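Local coordinates for protein YCAC GENE product (Escherichia coli, PDB 1YAC) that is probably a hydrolase of unknown specificity, an octamer related to the isochorismatase-type enzymes and built as a three-layer alpha-beta-alpha sandwich, at residues L8-A13 and K48-P53; D12-L17 and T103-L108. One frame throughout, in Å; residues are numbered along the deposited sequence.

Interaction 1. Residues L8-A13 and K48-P53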
ATOM      1  N   LEU A   8       1.215 -32.859   6.644  1.00 11.66           N
ATOM      2  CA  LEU A   8       1.503 -33.521   5.380  1.00 10.96           C
ATOM      3  C   LEU A   8       2.459 -34.678   5.572  1.00 11.14           C
ATOM      4  O   LEU A   8       3.440 -34.584   6.310  1.00  9.90           O
ATOM      5  CB  LEU A   8       2.079 -32.531   4.374  1.00 11.35           C
ATOM      6  CG  LEU A   8       1.077 -31.520   3.815  1.00 11.58           C
ATOM      7  CD1 LEU A   8       1.828 -30.436   3.008  1.00 12.31           C
ATOM      8  CD2 LEU A   8       0.043 -32.240   2.944  1.00 10.24           C
ATOM      9  N   ASP A   9       2.128 -35.770   4.898  1.00 10.40           N
ATOM     10  CA  ASP A   9       2.871 -37.015   4.947  1.00 12.10           C
ATOM     11  C   ASP A   9       3.211 -37.317   3.493  1.00 11.65           C
ATOM     12  O   ASP A   9       2.325 -37.590   2.688  1.00  9.86           O
ATOM     13  CB  ASP A   9       1.951 -38.081   5.543  1.00 13.25           C
ATOM     14  CG  ASP A   9       2.604 -39.447   5.659  1.00 17.52           C
ATOM     15  OD1 ASP A   9       3.649 -39.714   5.017  1.00 14.80           O
ATOM     16  OD2 ASP A   9       2.027 -40.278   6.395  1.00 19.74           O
ATOM     17  N   LYS A  10       4.503 -37.312   3.172  1.00 12.27           N
ATOM     18  CA  LYS A  10       4.933 -37.534   1.784  1.00 14.25           C
ATOM     19  C   LYS A  10       4.484 -38.874   1.193  1.00 14.62           C
ATOM     20  O   LYS A  10       4.587 -39.067  -0.003  1.00 14.82           O
ATOM     21  CB  LYS A  10       6.434 -37.372   1.621  1.00 16.18           C
ATOM     22  CG  LYS A  10       7.278 -38.378   2.375  1.00 18.87           C
ATOM     23  CD  LYS A  10       8.734 -38.266   1.962  1.00 24.37           C
ATOM     24  CE  LYS A  10       9.571 -39.341   2.657  1.00 27.88           C
ATOM     25  NZ  LYS A  10      10.943 -39.465   2.061  1.00 33.77           N
ATOM     26  N   ASN A  11       3.996 -39.783   2.037  1.00 14.15           N
ATOM     27  CA  ASN A  11       3.505 -41.059   1.574  1.00 13.80           C
ATOM     28  C   ASN A  11       1.986 -41.135   1.515  1.00 12.64           C
ATOM     29  O   ASN A  11       1.437 -42.115   1.060  1.00 11.90           O
ATOM     30  CB  ASN A  11       4.028 -42.166   2.496  1.00 17.42           C
ATOM     31  CG  ASN A  11       5.533 -42.413   2.456  1.00 22.37           C
ATOM     32  OD1 ASN A  11       6.342 -41.635   2.881  1.00 27.94           O
ATOM     33  ND2 ASN A  11       5.905 -43.523   1.878  1.00 27.60           N
ATOM     34  N   ASP A  12       1.336 -40.075   1.960  1.00 10.77           N
ATOM     35  CA  ASP A  12      -0.120 -40.062   1.940  1.00 10.72           C
ATOM     36  C   ASP A  12      -0.701 -38.786   1.331  1.00 10.63           C
ATOM     37  O   ASP A  12      -1.833 -38.392   1.640  1.00  9.21           O
ATOM     38  CB  ASP A  12      -0.692 -40.256   3.366  1.00 13.22           C
ATOM     39  CG  ASP A  12      -2.074 -40.868   3.370  1.00 15.44           C
ATOM     40  OD1 ASP A  12      -2.571 -41.342   2.321  1.00 14.24           O
ATOM     41  OD2 ASP A  12      -2.674 -40.879   4.445  1.00 18.52           O
ATOM     42  N   ALA A  13       0.019 -38.207   0.375  1.00  8.71           N
ATOM     43  CA  ALA A  13      -0.416 -36.960  -0.256  1.00  8.45           C
ATOM     44  C   ALA A  13      -0.327 -36.946  -1.774  1.00  9.12           C
ATOM     45  O   ALA A  13       0.632 -37.469  -2.353  1.00  8.42           O
ATOM     46  CB  ALA A  13       0.400 -35.779   0.304  1.00  8.73           C
ATOM     47  N   LYS A  48       7.438 -33.143  -7.875  1.00 12.92           N
ATOM     48  CA  LYS A  48       8.341 -34.061  -8.549  1.00 13.62           C
ATOM     49  C   LYS A  48       9.409 -34.583  -7.582  1.00 13.47           C
ATOM     50  O   LYS A  48       9.651 -35.799  -7.503  1.00 13.25           O
ATOM     51  CB  LYS A  48       9.001 -33.365  -9.744  1.00 16.23           C
ATOM     52  CG  LYS A  48      10.016 -34.223 -10.476  1.00 20.98           C
ATOM     53  CD  LYS A  48       9.512 -34.701 -11.822  1.00 25.42           C
ATOM     54  CE  LYS A  48       8.256 -35.528 -11.713  1.00 27.55           C
ATOM     55  NZ  LYS A  48       7.921 -36.143 -13.029  1.00 30.68           N
ATOM     56  N   TYR A  49      10.016 -33.670  -6.829  1.00 12.38           N
ATOM     57  CA  TYR A  49      11.059 -34.032  -5.867  1.00 13.94           C
ATOM     58  C   TYR A  49      10.593 -35.070  -4.838  1.00 14.36           C
ATOM     59  O   TYR A  49      11.307 -36.034  -4.544  1.00 13.77           O
ATOM     60  CB  TYR A  49      11.577 -32.788  -5.140  1.00 14.44           C
ATOM     61  CG  TYR A  49      12.585 -33.113  -4.055  1.00 16.75           C
ATOM     62  CD1 TYR A  49      13.829 -33.656  -4.373  1.00 16.75           C
ATOM     63  CD2 TYR A  49      12.283 -32.902  -2.713  1.00 16.01           C
ATOM     64  CE1 TYR A  49      14.745 -33.979  -3.380  1.00 16.80           C
ATOM     65  CE2 TYR A  49      13.189 -33.224  -1.716  1.00 16.72           C
ATOM     66  CZ  TYR A  49      14.421 -33.760  -2.059  1.00 18.41           C
ATOM     67  OH  TYR A  49      15.341 -34.053  -1.068  1.00 19.66           O
ATOM     68  N   PHE A  50       9.422 -34.833  -4.253  1.00 13.71           N
ATOM     69  CA  PHE A  50       8.863 -35.740  -3.269  1.00 13.59           C
ATOM     70  C   PHE A  50       8.159 -36.923  -3.911  1.00 14.38           C
ATOM     71  O   PHE A  50       7.614 -37.766  -3.200  1.00 14.21           O
ATOM     72  CB  PHE A  50       7.899 -34.998  -2.339  1.00 14.57           C
ATOM     73  CG  PHE A  50       8.582 -34.036  -1.415  1.00 14.93           C
ATOM     74  CD1 PHE A  50       9.406 -34.509  -0.391  1.00 14.35           C
ATOM     75  CD2 PHE A  50       8.463 -32.661  -1.604  1.00 13.93           C
ATOM     76  CE1 PHE A  50      10.104 -33.629   0.425  1.00 13.75           C
ATOM     77  CE2 PHE A  50       9.164 -31.767  -0.787  1.00 14.60           C
ATOM     78  CZ  PHE A  50       9.986 -32.256   0.228  1.00 14.31           C
ATOM     79  N   ASN A  51       8.125 -36.979  -5.244  1.00 13.14           N
ATOM     80  CA  ASN A  51       7.472 -38.100  -5.917  1.00 14.56           C
ATOM     81  C   ASN A  51       6.012 -38.270  -5.531  1.00 13.52           C
ATOM     82  O   ASN A  51       5.560 -39.387  -5.304  1.00 13.93           O
ATOM     83  CB  ASN A  51       8.190 -39.409  -5.589  1.00 20.96           C
ATOM     84  CG  ASN A  51       9.306 -39.698  -6.522  1.00 26.14           C
ATOM     85  OD1 ASN A  51      10.471 -39.595  -6.171  1.00 34.03           O
ATOM     86  ND2 ASN A  51       8.970 -40.101  -7.706  1.00 28.08           N
ATOM     87  N   LEU A  52       5.264 -37.179  -5.457  1.00 10.79           N
ATOM     88  CA  LEU A  52       3.864 -37.277  -5.082  1.00  9.59           C
ATOM     89  C   LEU A  52       2.993 -37.479  -6.296  1.00  9.85           C
ATOM     90  O   LEU A  52       3.198 -36.815  -7.316  1.00 10.49           O
ATOM     91  CB  LEU A  52       3.407 -35.994  -4.383  1.00  8.58           C
ATOM     92  CG  LEU A  52       4.245 -35.510  -3.217  1.00  7.73           C
ATOM     93  CD1 LEU A  52       3.678 -34.157  -2.747  1.00  9.29           C
ATOM     94  CD2 LEU A  52       4.245 -36.537  -2.092  1.00  8.11           C
ATOM     95  N   PRO A  53       2.034 -38.426  -6.232  1.00  9.84           N
ATOM     96  CA  PRO A  53       1.146 -38.652  -7.380  1.00  9.50           C
ATOM     97  C   PRO A  53       0.544 -37.292  -7.693  1.00 10.15           C
ATOM     98  O   PRO A  53       0.016 -36.628  -6.788  1.00 10.46           O
ATOM     99  CB  PRO A  53       0.088 -39.597  -6.801  1.00  9.65           C
ATOM    100  CG  PRO A  53       0.901 -40.442  -5.873  1.00  9.19           C
ATOM    101  CD  PRO A  53       1.746 -39.383  -5.148  1.00  9.00           C
TER

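Interaction 2. Residues D12-L17 and T103-L108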
ATOM      1  N   ASP A  12       1.336 -40.075   1.960  1.00 10.77           N
ATOM      2  CA  ASP A  12      -0.120 -40.062   1.940  1.00 10.72           C
ATOM      3  C   ASP A  12      -0.701 -38.786   1.331  1.00 10.63           C
ATOM      4  O   ASP A  12      -1.833 -38.392   1.640  1.00  9.21           O
ATOM      5  CB  ASP A  12      -0.692 -40.256   3.366  1.00 13.22           C
ATOM      6  CG  ASP A  12      -2.074 -40.868   3.370  1.00 15.44           C
ATOM      7  OD1 ASP A  12      -2.571 -41.342   2.321  1.00 14.24           O
ATOM      8  OD2 ASP A  12      -2.674 -40.879   4.445  1.00 18.52           O
ATOM      9  N   ALA A  13       0.019 -38.207   0.375  1.00  8.71           N
ATOM     10  CA  ALA A  13      -0.416 -36.960  -0.256  1.00  8.45           C
ATOM     11  C   ALA A  13      -0.327 -36.946  -1.774  1.00  9.12           C
ATOM     12  O   ALA A  13       0.632 -37.469  -2.353  1.00  8.42           O
ATOM     13  CB  ALA A  13       0.400 -35.779   0.304  1.00  8.73           C
ATOM     14  N   ALA A  14      -1.337 -36.358  -2.408  1.00  8.27           N
ATOM     15  CA  ALA A  14      -1.357 -36.214  -3.859  1.00  8.66           C
ATOM     16  C   ALA A  14      -1.453 -34.710  -4.140  1.00  9.58           C
ATOM     17  O   ALA A  14      -1.946 -33.930  -3.309  1.00  9.55           O
ATOM     18  CB  ALA A  14      -2.543 -36.940  -4.473  1.00  6.98           C
ATOM     19  N   VAL A  15      -0.961 -34.303  -5.298  1.00  9.46           N
ATOM     20  CA  VAL A  15      -0.987 -32.896  -5.674  1.00  9.12           C
ATOM     21  C   VAL A  15      -1.950 -32.688  -6.832  1.00  9.13           C
ATOM     22  O   VAL A  15      -1.894 -33.431  -7.815  1.00  9.71           O
ATOM     23  CB  VAL A  15       0.429 -32.416  -6.077  1.00  8.24           C
ATOM     24  CG1 VAL A  15       0.398 -30.953  -6.562  1.00  7.51           C
ATOM     25  CG2 VAL A  15       1.372 -32.549  -4.899  1.00  6.77           C
ATOM     26  N   LEU A  16      -2.862 -31.723  -6.696  1.00  8.33           N
ATOM     27  CA  LEU A  16      -3.821 -31.413  -7.761  1.00  9.10           C
ATOM     28  C   LEU A  16      -3.501 -30.023  -8.289  1.00  8.92           C
ATOM     29  O   LEU A  16      -3.581 -29.043  -7.542  1.00  8.00           O
ATOM     30  CB  LEU A  16      -5.273 -31.421  -7.248  1.00 10.39           C
ATOM     31  CG  LEU A  16      -5.802 -32.540  -6.342  1.00 13.86           C
ATOM     32  CD1 LEU A  16      -7.319 -32.415  -6.205  1.00 11.04           C
ATOM     33  CD2 LEU A  16      -5.416 -33.906  -6.858  1.00 14.17           C
ATOM     34  N   LEU A  17      -3.111 -29.942  -9.561  1.00  9.08           N
ATOM     35  CA  LEU A  17      -2.781 -28.665 -10.194  1.00  8.33           C
ATOM     36  C   LEU A  17      -3.932 -28.350 -11.141  1.00  8.93           C
ATOM     37  O   LEU A  17      -4.051 -28.937 -12.221  1.00  9.09           O
ATOM     38  CB  LEU A  17      -1.443 -28.767 -10.924  1.00  8.53           C
ATOM     39  CG  LEU A  17      -0.265 -29.177 -10.027  1.00  9.60           C
ATOM     40  CD1 LEU A  17       1.029 -29.193 -10.842  1.00  9.26           C
ATOM     41  CD2 LEU A  17      -0.136 -28.198  -8.846  1.00  9.14           C
ATOM     42  N   THR A 103      -5.164 -42.384  -6.674  1.00  9.80           N
ATOM     43  CA  THR A 103      -3.851 -42.146  -6.085  1.00  9.54           C
ATOM     44  C   THR A 103      -3.776 -42.875  -4.742  1.00 10.02           C
ATOM     45  O   THR A 103      -2.694 -43.179  -4.257  1.00  8.93           O
ATOM     46  CB  THR A 103      -3.574 -40.641  -5.827  1.00  9.93           C
ATOM     47  OG1 THR A 103      -4.439 -40.156  -4.802  1.00  8.68           O
ATOM     48  CG2 THR A 103      -3.785 -39.810  -7.085  1.00  9.85           C
ATOM     49  N   GLY A 104      -4.939 -43.090  -4.134  1.00 10.64           N
ATOM     50  CA  GLY A 104      -5.016 -43.760  -2.850  1.00 11.55           C
ATOM     51  C   GLY A 104      -4.536 -42.891  -1.702  1.00 13.36           C
ATOM     52  O   GLY A 104      -4.326 -43.390  -0.590  1.00 14.80           O
ATOM     53  N   LYS A 105      -4.388 -41.589  -1.951  1.00 11.68           N
ATOM     54  CA  LYS A 105      -3.905 -40.650  -0.936  1.00 11.38           C
ATOM     55  C   LYS A 105      -5.028 -39.931  -0.199  1.00 11.72           C
ATOM     56  O   LYS A 105      -5.982 -39.463  -0.814  1.00 12.29           O
ATOM     57  CB  LYS A 105      -2.956 -39.617  -1.561  1.00  9.28           C
ATOM     58  CG  LYS A 105      -1.804 -40.235  -2.343  1.00 10.90           C
ATOM     59  CD  LYS A 105      -1.068 -41.280  -1.537  1.00 12.00           C
ATOM     60  CE  LYS A 105       0.027 -41.921  -2.357  1.00 13.70           C
ATOM     61  NZ  LYS A 105       0.728 -42.988  -1.588  1.00 16.50           N
ATOM     62  N   LYS A 106      -4.888 -39.843   1.122  1.00 10.92           N
ATOM     63  CA  LYS A 106      -5.860 -39.181   1.986  1.00 11.89           C
ATOM     64  C   LYS A 106      -5.721 -37.644   1.955  1.00 12.00           C
ATOM     65  O   LYS A 106      -6.710 -36.916   2.130  1.00 12.51           O
ATOM     66  CB  LYS A 106      -5.661 -39.690   3.414  1.00 13.52           C
ATOM     67  CG  LYS A 106      -6.472 -39.003   4.504  1.00 18.45           C
ATOM     68  CD  LYS A 106      -7.927 -39.259   4.346  1.00 21.90           C
ATOM     69  CE  LYS A 106      -8.681 -38.962   5.618  1.00 25.63           C
ATOM     70  NZ  LYS A 106     -10.063 -39.514   5.485  1.00 30.17           N
ATOM     71  N   GLN A 107      -4.492 -37.162   1.774  1.00  9.72           N
ATOM     72  CA  GLN A 107      -4.230 -35.725   1.770  1.00  8.86           C
ATOM     73  C   GLN A 107      -4.117 -35.201   0.354  1.00  8.21           C
ATOM     74  O   GLN A 107      -3.457 -35.811  -0.486  1.00  8.27           O
ATOM     75  CB  GLN A 107      -2.938 -35.441   2.527  1.00  8.88           C
ATOM     76  CG  GLN A 107      -2.929 -35.997   3.948  1.00  9.20           C
ATOM     77  CD  GLN A 107      -1.595 -35.811   4.626  1.00 10.33           C
ATOM     78  OE1 GLN A 107      -0.551 -35.689   3.972  1.00 10.32           O
ATOM     79  NE2 GLN A 107      -1.610 -35.800   5.945  1.00 10.77           N
ATOM     80  N   LEU A 108      -4.736 -34.055   0.100  1.00  7.70           N
ATOM     81  CA  LEU A 108      -4.691 -33.446  -1.222  1.00  8.10           C
ATOM     82  C   LEU A 108      -4.118 -32.051  -1.098  1.00  8.62           C
ATOM     83  O   LEU A 108      -4.622 -31.236  -0.319  1.00  9.44           O
ATOM     84  CB  LEU A 108      -6.091 -33.340  -1.829  1.00  8.72           C
ATOM     85  CG  LEU A 108      -6.906 -34.627  -1.914  1.00  8.12           C
ATOM     86  CD1 LEU A 108      -8.261 -34.347  -2.599  1.00  8.82           C
ATOM     87  CD2 LEU A 108      -6.104 -35.672  -2.685  1.00  8.49           C
TER

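Interaction 1. Residues L8-A13 and K48-P53
Leu52 reaches the turn before the first strand with one methyl: CD2 of Leu52 sits 3.3 Å from the backbone O of Lys10 and 3.7 Å from the O of Ala13, so a single branch touches two carbonyl oxygens of the opposite segment. Its CG lies anti to the carbonyl carbon and beside the backbone N (chi1 -52°), which carries the branched end over to the turn. Leu52 CD2 also packs on Lys10 CB, at 4.4 Å. Further along the same lysine, Lys10 CD comes to 4.5 Å from Phe50 CD1, approaching the ring obliquely; beyond that point the chain leads away, and only its aliphatic part serves the contact. Pro53 adds its ring carbon CD, 3.6 Å from Ala13 O.

The contact is therefore van der Waals packing of carbon against carbon and against backbone oxygens, and each side holds its own shape. Residues Asp9 to Asp12 form a type I turn, closed by Asp12 N on Asp9 O at 2.8 Å. An Asx turn reinforces it: Asp9 OD1 takes the N-H of Asn11 at 3.0 Å, met from above the carboxylate plane. On the other side, Asn51 has positive phi in a Schellman motif ending the helix, and one face of the Phe50 ring is covered by Tyr49 CD2.

Helix 33-49 thus ends beside the loop that enters strand 13-18, just before the chain continues into strand 54-59. Leu52 and Phe50 both also pack on Leu172 of helix 165-173, while Leu52 touches Ile109 of strand 107-112.

Interaction 2. Residues D12-L17 and T103-L108
Ala13 pairs with Gln107 and Ala14 with Leu108 in parallel register, Gln107 N giving to Asp12 O at 2.9 Å and Ala14 N to Gln107 O at 2.9 Å. This joins neighbouring strands of the parallel sheet in the alpha-beta-alpha sandwich. Two CA-H...O contacts supplement the ladder, the shorter from Ala13 CA to Gln107 O at 3.3 Å.

On the face of Ala14 and Leu108, the Ala14 methyl meets Thr103 OG1 and Lys105 CB as well as Leu108 CD2. Leu16 slants across Leu108, methyl to methyl, with Val100 of helix 94-102 packed on both leucines. Lys105 bends at chi2, laying CG and CD along the backbone of Asp12 and Ala13 before its NZ bonds to Asn11 O.

At the strand entrance Asp12 has CG anti to its own N (chi1 -154°), which brings OD1 of Asp12 to 3.0 Å from Lys106 N. The bond is nearly straight (171°), although the N-H arrives 57° out of the carboxylate plane. Substituting an alanine for Asp12 would probably leave Lys106 N without its carboxylate acceptor and the turn before strand 107-112 less firmly held. Lys106 NZ bonds to Gly130 O, and the two side chains, lying side by side, touch where Asp12 OD2 meets Lys106 CB at 3.4 Å.

Overall arrangement
Both contacts start from the same part of the chain, the turn and first residues of strand 13-18, and share Asp12 and Ala13; their centres are 8 Å apart. Interaction 1 joins that start to the end of helix 33-49 and the approach to strand 54-59, whereas interaction 2 joins it to the approach to strand 107-112, much later in the sequence. In the sheet, strand 13-18 runs between these two strands, so the contacts gather three neighbouring strand entrances at one end of the sheet. They also touch directly: Asp9 N probably bonds to Gln107 OE1 and Asn11 O to Lys105 NZ, tying the turn of interaction 1 to side chains of interaction 2.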